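Local coordinates for protein DnaJ homolog subfamily C member 3 (Mus musculus, PDB 3IEG) that acts as an endoplasmic-reticulum co-chaperone in the unfolded protein response, binding misfolded proteins through its TPR region and restraining the eIF-2-alpha kinase GCN2, at residues Lys287-Ile292 with Leu317-Tyr322; Ala308-Ala313 with Gln340-Gly345. All blocks are in the same frame, centred on the assembly; numbering follows the deposited sequence.

Both contacts lie near the C-terminal end of the all-helical TPR superhelix. Following the chain from the N terminus, 287-292 opens helix 288-301 in TPR 8, and 308-313 comes next, on helix 306-318 of TPR 9. Contact 1 then closes a loop of 24 mostly helical residues when 317-322 returns to 287-292. Contact 2 starts inside that loop and closes later, when 340-345 at the start of helix 340-357 reaches back to 308-313. The two loops therefore cross, sharing helix 306-318, which is tied to TPR 8 by one contact and to the C-terminal helix by the other. Their centres are 13 Å apart, and Ile292 O packs against Arg312 CD at 4.2 Å.

Contact 1 of 2, residues Lys287-Ile292 with Leu317-Tyr322; sequences KPVEAI and LIEEMY
Pro288 meets Ile318 and Glu319 where two neighbouring tetratricopeptide repeats adjoin: the first turn of helix 288-301, in TPR 8, lies beside the C-terminal end of helix 306-318, in TPR 9. The CB of Pro288 points toward the other segment, the ring's CB and CG make the contacts, and both partner side chains cross it at about a right angle. Its CG touches the CG2 methyl of Ile318 at 4.0 Å, an apolar contact made by the branch anti to the backbone N. The same CG has Glu319 OE1 at 3.5 Å. Deeper along the glutamate, its CG packs on Pro288 CB at 3.7 Å, so the ring is met by both methylene and carboxylate. Glu319 achieves this by bending at chi2 (-66°), which folds the carboxylate across the proline rather than extending it. An alanine in place of Glu319 would remove CG and the carboxylate, and would probably leave Pro288 covered mainly by Ile318 on this side. Polar bonding plays no part between the segments, but a negative group close to the N-terminal end of helix 288-301 may be mildly favoured by that helix's dipole. Just after Glu319 the chain leaves helix 306-318 in a Schellman motif, with positive phi at Glu320. Lys287, at the N-cap position of helix 288-301, has its CB directed away from the other segment, and its NZ forms a salt bridge with Asp285; Ile292 packs on Ala315 and Tyr316 of helix 306-318. At the margin of this surface contact, Val289 CG2 approaches Glu319 OE2 at 4.3 Å.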
ATOM      1  N   LYS A 287       2.213  40.739  10.136  1.00 47.35           N
ATOM      2  CA  LYS A 287       3.231  41.372   9.302  1.00 47.55           C
ATOM      3  C   LYS A 287       2.790  41.362   7.829  1.00 47.32           C
ATOM      4  O   LYS A 287       3.301  40.596   7.017  1.00 47.37           O
ATOM      5  CB  LYS A 287       4.598  40.719   9.539  1.00 47.30           C
ATOM      6  CG  LYS A 287       5.190  41.139  10.880  1.00 48.05           C
ATOM      7  CD  LYS A 287       6.485  40.429  11.244  1.00 48.86           C
ATOM      8  CE  LYS A 287       7.121  41.112  12.471  1.00 51.30           C
ATOM      9  NZ  LYS A 287       8.100  40.254  13.208  1.00 51.85           N
ATOM     10  N   PRO A 288       1.832  42.240   7.488  1.00 47.36           N
ATOM     11  CA  PRO A 288       1.039  42.171   6.261  1.00 47.25           C
ATOM     12  C   PRO A 288       1.804  42.242   4.946  1.00 47.46           C
ATOM     13  O   PRO A 288       1.472  41.500   4.031  1.00 47.70           O
ATOM     14  CB  PRO A 288       0.099  43.368   6.386  1.00 47.32           C
ATOM     15  CG  PRO A 288       0.780  44.293   7.325  1.00 47.48           C
ATOM     16  CD  PRO A 288       1.459  43.406   8.307  1.00 47.23           C
ATOM     17  N   VAL A 289       2.803  43.117   4.838  1.00 47.83           N
ATOM     18  CA  VAL A 289       3.556  43.270   3.582  1.00 47.98           C
ATOM     19  C   VAL A 289       4.156  41.941   3.136  1.00 48.10           C
ATOM     20  O   VAL A 289       3.951  41.520   1.998  1.00 48.15           O
ATOM     21  CB  VAL A 289       4.678  44.355   3.668  1.00 48.16           C
ATOM     22  CG1 VAL A 289       5.422  44.482   2.330  1.00 47.81           C
ATOM     23  CG2 VAL A 289       4.102  45.714   4.086  1.00 48.53           C
ATOM     24  N   GLU A 290       4.882  41.284   4.041  1.00 48.39           N
ATOM     25  CA  GLU A 290       5.510  39.992   3.752  1.00 48.94           C
ATOM     26  C   GLU A 290       4.452  38.920   3.541  1.00 48.53           C
ATOM     27  O   GLU A 290       4.591  38.069   2.669  1.00 48.60           O
ATOM     28  CB  GLU A 290       6.483  39.566   4.858  1.00 49.33           C
ATOM     29  CG  GLU A 290       7.613  40.561   5.159  1.00 51.93           C
ATOM     30  CD  GLU A 290       7.232  41.580   6.240  1.00 55.77           C
ATOM     31  OE1 GLU A 290       6.359  42.452   5.983  1.00 56.64           O
ATOM     32  OE2 GLU A 290       7.810  41.506   7.353  1.00 56.95           O
ATOM     33  N   ALA A 291       3.387  38.981   4.330  1.00 48.25           N
ATOM     34  CA  ALA A 291       2.291  38.041   4.213  1.00 48.17           C
ATOM     35  C   ALA A 291       1.718  38.007   2.802  1.00 48.44           C
ATOM     36  O   ALA A 291       1.592  36.928   2.221  1.00 48.13           O
ATOM     37  CB  ALA A 291       1.206  38.352   5.226  1.00 48.13           C
ATOM     38  N   ILE A 292       1.391  39.175   2.237  1.00 48.84           N
ATOM     39  CA  ILE A 292       0.782  39.188   0.903  1.00 49.10           C
ATOM     40  C   ILE A 292       1.758  38.742  -0.186  1.00 49.29           C
ATOM     41  O   ILE A 292       1.330  38.134  -1.161  1.00 49.36           O
ATOM     42  CB  ILE A 292       0.061  40.522   0.503  1.00 49.07           C
ATOM     43  CG1 ILE A 292       0.998  41.457  -0.259  1.00 50.10           C
ATOM     44  CG2 ILE A 292      -0.597  41.207   1.702  1.00 48.67           C
ATOM     45  CD1 ILE A 292       0.424  41.955  -1.584  1.00 52.08           C
ATOM     46  N   LEU A 317      -6.732  43.042   5.378  1.00 47.71           N
ATOM     47  CA  LEU A 317      -7.501  43.802   6.358  1.00 48.68           C
ATOM     48  C   LEU A 317      -6.641  44.716   7.238  1.00 49.35           C
ATOM     49  O   LEU A 317      -7.058  45.831   7.568  1.00 49.37           O
ATOM     50  CB  LEU A 317      -8.324  42.854   7.244  1.00 48.72           C
ATOM     51  CG  LEU A 317      -9.474  42.062   6.618  1.00 49.01           C
ATOM     52  CD1 LEU A 317     -10.021  41.048   7.619  1.00 49.28           C
ATOM     53  CD2 LEU A 317     -10.581  42.990   6.140  1.00 48.60           C
ATOM     54  N   ILE A 318      -5.461  44.245   7.641  1.00 50.23           N
ATOM     55  CA  ILE A 318      -4.531  45.111   8.360  1.00 51.09           C
ATOM     56  C   ILE A 318      -4.196  46.283   7.442  1.00 51.94           C
ATOM     57  O   ILE A 318      -4.254  47.438   7.850  1.00 51.97           O
ATOM     58  CB  ILE A 318      -3.266  44.355   8.849  1.00 51.09           C
ATOM     59  CG1 ILE A 318      -3.682  43.154   9.713  1.00 50.97           C
ATOM     60  CG2 ILE A 318      -2.332  45.297   9.632  1.00 50.10           C
ATOM     61  CD1 ILE A 318      -2.568  42.151  10.023  1.00 50.96           C
ATOM     62  N   GLU A 319      -3.919  45.973   6.183  1.00 53.26           N
ATOM     63  CA  GLU A 319      -3.650  46.981   5.161  1.00 54.66           C
ATOM     64  C   GLU A 319      -4.881  47.780   4.729  1.00 55.60           C
ATOM     65  O   GLU A 319      -4.803  48.588   3.800  1.00 55.84           O
ATOM     66  CB  GLU A 319      -3.038  46.320   3.932  1.00 54.68           C
ATOM     67  CG  GLU A 319      -1.695  45.696   4.161  1.00 55.49           C
ATOM     68  CD  GLU A 319      -0.634  46.718   4.470  1.00 56.96           C
ATOM     69  OE1 GLU A 319      -0.493  47.084   5.659  1.00 57.58           O
ATOM     70  OE2 GLU A 319       0.062  47.145   3.522  1.00 58.27           O
ATOM     71  N   GLU A 320      -6.013  47.549   5.388  1.00 56.76           N
ATOM     72  CA  GLU A 320      -7.261  48.267   5.094  1.00 58.33           C
ATOM     73  C   GLU A 320      -7.725  48.138   3.643  1.00 59.06           C
ATOM     74  O   GLU A 320      -8.557  48.910   3.173  1.00 59.16           O
ATOM     75  CB  GLU A 320      -7.185  49.742   5.544  1.00 58.22           C
ATOM     76  CG  GLU A 320      -7.551  49.935   7.025  1.00 58.78           C
ATOM     77  CD  GLU A 320      -7.015  51.225   7.648  1.00 59.17           C
ATOM     78  OE1 GLU A 320      -6.494  52.101   6.919  1.00 60.05           O
ATOM     79  OE2 GLU A 320      -7.121  51.357   8.889  1.00 60.71           O
HETATM   80  N   MSE A 321      -7.184  47.144   2.946  1.00 60.25           N
HETATM   81  CA  MSE A 321      -7.573  46.847   1.579  1.00 61.92           C
HETATM   82  C   MSE A 321      -8.736  45.873   1.596  1.00 61.13           C
HETATM   83  O   MSE A 321      -8.588  44.696   1.288  1.00 61.14           O
HETATM   84  CB  MSE A 321      -6.390  46.270   0.814  1.00 61.82           C
HETATM   85  CG  MSE A 321      -5.166  47.159   0.856  1.00 62.94           C
HETATM   86 SE   MSE A 321      -3.608  46.253   0.125  1.00 66.80          SE
HETATM   87  CE  MSE A 321      -2.263  47.705   0.215  1.00 64.42           C
ATOM     88  N   TYR A 322      -9.900  46.395   1.961  1.00 61.25           N
ATOM     89  CA  TYR A 322     -11.093  45.593   2.198  1.00 61.24           C
ATOM     90  C   TYR A 322     -11.595  44.851   0.954  1.00 61.18           C
ATOM     91  O   TYR A 322     -12.009  43.694   1.045  1.00 60.89           O
ATOM     92  CB  TYR A 322     -12.196  46.468   2.807  1.00 61.51           C
ATOM     93  CG  TYR A 322     -11.788  47.169   4.099  1.00 61.88           C
ATOM     94  CD1 TYR A 322     -11.603  48.553   4.142  1.00 61.92           C
ATOM     95  CD2 TYR A 322     -11.582  46.442   5.276  1.00 62.10           C
ATOM     96  CE1 TYR A 322     -11.223  49.194   5.332  1.00 62.62           C
ATOM     97  CE2 TYR A 322     -11.200  47.069   6.467  1.00 62.05           C
ATOM     98  CZ  TYR A 322     -11.022  48.442   6.493  1.00 62.54           C
ATOM     99  OH  TYR A 322     -10.648  49.052   7.675  1.00 62.11           O
TER

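Contact 2 of 2, residues Ala308-Ala313 with Gln340-Gly345; sequences ALKDRA and QQIREG
Lys310 sends CG anti to its carbonyl carbon (chi1 -76°) and, with chi2 extended, carries CD across from helix 306-318 to Ile342 in the first turns of helix 340-357; the bend at chi3 (64°) then places CE and NZ beside Gln341. The CG1 of Ile342 also lies anti to the carbonyl carbon (chi1 -66°). The lysine crosses each of its two partners at about a right angle. Its aliphatic part does the apolar work, with Lys310 CD resting 4.1 Å from Ile342 CG1. The ammonium end continues to the side-chain amide of the glutamine, and Lys310 NZ lies 3.6 Å from Gln341 CD. One long side chain thus spans a gap in which the closest backbone positions, the CA atoms of Lys310 and Ile342, are 7.3 Å apart. The hydrocarbon is used beside the buried isoleucine and the charged group beside the more exposed glutamine. Around this bridge, Leu309 and Arg312 lie against Leu299 of helix 288-301, and Arg312 forms a salt bridge with Asp328. Helix 322-333 lies next to both segments: its Tyr329 is touched by Ala313 and its Gln333 by Ile342, so that the C-terminal helix 340-357 packs against the helices of TPR 9.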
ATOM      1  N   ALA A 308      -4.173  29.691   2.289  1.00 46.67           N
ATOM      2  CA  ALA A 308      -3.437  30.825   1.721  1.00 46.10           C
ATOM      3  C   ALA A 308      -4.369  31.989   1.410  1.00 45.59           C
ATOM      4  O   ALA A 308      -4.009  33.151   1.620  1.00 45.58           O
ATOM      5  CB  ALA A 308      -2.667  30.396   0.464  1.00 45.73           C
ATOM      6  N   LEU A 309      -5.562  31.671   0.912  1.00 44.83           N
ATOM      7  CA  LEU A 309      -6.575  32.685   0.649  1.00 44.49           C
ATOM      8  C   LEU A 309      -7.002  33.397   1.930  1.00 44.36           C
ATOM      9  O   LEU A 309      -7.012  34.629   1.983  1.00 44.19           O
ATOM     10  CB  LEU A 309      -7.782  32.080  -0.066  1.00 44.26           C
ATOM     11  CG  LEU A 309      -7.514  31.736  -1.534  1.00 44.35           C
ATOM     12  CD1 LEU A 309      -8.604  30.839  -2.100  1.00 42.63           C
ATOM     13  CD2 LEU A 309      -7.340  33.006  -2.374  1.00 44.64           C
ATOM     14  N   LYS A 310      -7.335  32.616   2.957  1.00 44.09           N
ATOM     15  CA  LYS A 310      -7.768  33.154   4.246  1.00 44.31           C
ATOM     16  C   LYS A 310      -6.680  34.001   4.887  1.00 43.88           C
ATOM     17  O   LYS A 310      -6.957  35.077   5.425  1.00 43.92           O
ATOM     18  CB  LYS A 310      -8.162  32.025   5.208  1.00 44.49           C
ATOM     19  CG  LYS A 310      -9.521  31.370   4.924  1.00 45.27           C
ATOM     20  CD  LYS A 310      -9.644  29.971   5.553  1.00 45.35           C
ATOM     21  CE  LYS A 310      -9.592  30.017   7.077  1.00 46.80           C
ATOM     22  NZ  LYS A 310      -9.655  28.646   7.642  1.00 48.12           N
ATOM     23  N   ASP A 311      -5.442  33.512   4.823  1.00 43.55           N
ATOM     24  CA  ASP A 311      -4.326  34.201   5.454  1.00 43.12           C
ATOM     25  C   ASP A 311      -3.951  35.482   4.710  1.00 43.28           C
ATOM     26  O   ASP A 311      -3.648  36.501   5.352  1.00 43.01           O
ATOM     27  CB  ASP A 311      -3.129  33.264   5.657  1.00 42.76           C
ATOM     28  CG  ASP A 311      -3.380  32.231   6.742  1.00 41.61           C
ATOM     29  OD1 ASP A 311      -4.241  32.472   7.598  1.00 41.00           O
ATOM     30  OD2 ASP A 311      -2.727  31.173   6.745  1.00 40.29           O
ATOM     31  N   ARG A 312      -3.992  35.440   3.376  1.00 43.31           N
ATOM     32  CA  ARG A 312      -3.809  36.661   2.586  1.00 43.67           C
ATOM     33  C   ARG A 312      -4.939  37.654   2.866  1.00 44.15           C
ATOM     34  O   ARG A 312      -4.685  38.844   3.061  1.00 44.35           O
ATOM     35  CB  ARG A 312      -3.688  36.392   1.085  1.00 43.47           C
ATOM     36  CG  ARG A 312      -3.220  37.628   0.326  1.00 43.39           C
ATOM     37  CD  ARG A 312      -2.779  37.337  -1.080  1.00 42.80           C
ATOM     38  NE  ARG A 312      -3.928  37.051  -1.926  1.00 43.81           N
ATOM     39  CZ  ARG A 312      -3.869  36.809  -3.231  1.00 43.76           C
ATOM     40  NH1 ARG A 312      -2.701  36.807  -3.870  1.00 42.83           N
ATOM     41  NH2 ARG A 312      -4.989  36.559  -3.891  1.00 43.96           N
ATOM     42  N   ALA A 313      -6.176  37.159   2.901  1.00 44.38           N
ATOM     43  CA  ALA A 313      -7.306  37.974   3.306  1.00 44.75           C
ATOM     44  C   ALA A 313      -6.996  38.672   4.628  1.00 45.15           C
ATOM     45  O   ALA A 313      -6.951  39.896   4.683  1.00 45.16           O
ATOM     46  CB  ALA A 313      -8.566  37.131   3.418  1.00 44.81           C
ATOM     47  N   GLN A 340     -17.821  27.268   8.216  1.00 78.37           N
ATOM     48  CA  GLN A 340     -18.187  28.327   9.142  1.00 77.89           C
ATOM     49  C   GLN A 340     -17.072  29.358   9.315  1.00 77.31           C
ATOM     50  O   GLN A 340     -17.341  30.531   9.577  1.00 77.38           O
ATOM     51  CB  GLN A 340     -18.558  27.720  10.498  1.00 78.03           C
ATOM     52  CG  GLN A 340     -19.199  28.698  11.478  1.00 78.72           C
ATOM     53  CD  GLN A 340     -19.041  28.265  12.926  1.00 79.35           C
ATOM     54  OE1 GLN A 340     -18.493  29.005  13.745  1.00 79.51           O
ATOM     55  NE2 GLN A 340     -19.508  27.059  13.244  1.00 79.36           N
ATOM     56  N   GLN A 341     -15.824  28.920   9.168  1.00 76.56           N
ATOM     57  CA  GLN A 341     -14.686  29.799   9.409  1.00 75.70           C
ATOM     58  C   GLN A 341     -14.515  30.837   8.304  1.00 75.05           C
ATOM     59  O   GLN A 341     -14.224  31.991   8.593  1.00 75.03           O
ATOM     60  CB  GLN A 341     -13.402  29.004   9.614  1.00 75.78           C
ATOM     61  CG  GLN A 341     -12.454  29.651  10.615  1.00 76.00           C
ATOM     62  CD  GLN A 341     -11.199  28.834  10.846  1.00 76.29           C
ATOM     63  OE1 GLN A 341     -11.262  27.620  11.054  1.00 75.74           O
ATOM     64  NE2 GLN A 341     -10.047  29.497  10.810  1.00 76.44           N
ATOM     65  N   ILE A 342     -14.705  30.434   7.050  1.00 74.19           N
ATOM     66  CA  ILE A 342     -14.670  31.378   5.937  1.00 73.33           C
ATOM     67  C   ILE A 342     -15.758  32.439   6.110  1.00 73.22           C
ATOM     68  O   ILE A 342     -15.470  33.635   6.087  1.00 73.08           O
ATOM     69  CB  ILE A 342     -14.804  30.679   4.572  1.00 73.31           C
ATOM     70  CG1 ILE A 342     -13.581  29.796   4.306  1.00 73.14           C
ATOM     71  CG2 ILE A 342     -14.957  31.707   3.466  1.00 73.08           C
ATOM     72  CD1 ILE A 342     -13.676  28.944   3.053  1.00 72.96           C
ATOM     73  N   ARG A 343     -16.997  31.991   6.312  1.00 72.98           N
ATOM     74  CA  ARG A 343     -18.131  32.891   6.527  1.00 72.79           C
ATOM     75  C   ARG A 343     -17.838  33.967   7.562  1.00 72.35           C
ATOM     76  O   ARG A 343     -18.059  35.147   7.303  1.00 72.51           O
ATOM     77  CB  ARG A 343     -19.388  32.120   6.944  1.00 72.97           C
ATOM     78  CG  ARG A 343     -20.142  31.452   5.800  1.00 73.92           C
ATOM     79  CD  ARG A 343     -21.584  31.129   6.195  1.00 75.36           C
ATOM     80  NE  ARG A 343     -21.682  30.514   7.523  1.00 76.05           N
ATOM     81  CZ  ARG A 343     -21.562  29.209   7.769  1.00 76.89           C
ATOM     82  NH1 ARG A 343     -21.337  28.349   6.777  1.00 77.22           N
ATOM     83  NH2 ARG A 343     -21.668  28.758   9.015  1.00 77.49           N
ATOM     84  N   GLU A 344     -17.349  33.557   8.732  1.00 71.83           N
ATOM     85  CA  GLU A 344     -17.086  34.489   9.836  1.00 71.45           C
ATOM     86  C   GLU A 344     -16.183  35.652   9.402  1.00 70.49           C
ATOM     87  O   GLU A 344     -16.467  36.819   9.701  1.00 70.56           O
ATOM     88  CB  GLU A 344     -16.479  33.758  11.048  1.00 71.58           C
ATOM     89  CG  GLU A 344     -17.500  33.100  12.007  1.00 72.50           C
ATOM     90  CD  GLU A 344     -16.842  32.448  13.234  1.00 72.36           C
ATOM     91  OE1 GLU A 344     -15.979  31.557  13.050  1.00 73.41           O
ATOM     92  OE2 GLU A 344     -17.196  32.823  14.380  1.00 72.94           O
ATOM     93  N   GLY A 345     -15.112  35.313   8.686  1.00 69.30           N
ATOM     94  CA  GLY A 345     -14.123  36.281   8.229  1.00 67.60           C
ATOM     95  C   GLY A 345     -14.655  37.174   7.134  1.00 66.42           C
ATOM     96  O   GLY A 345     -14.433  38.380   7.160  1.00 66.47           O
TER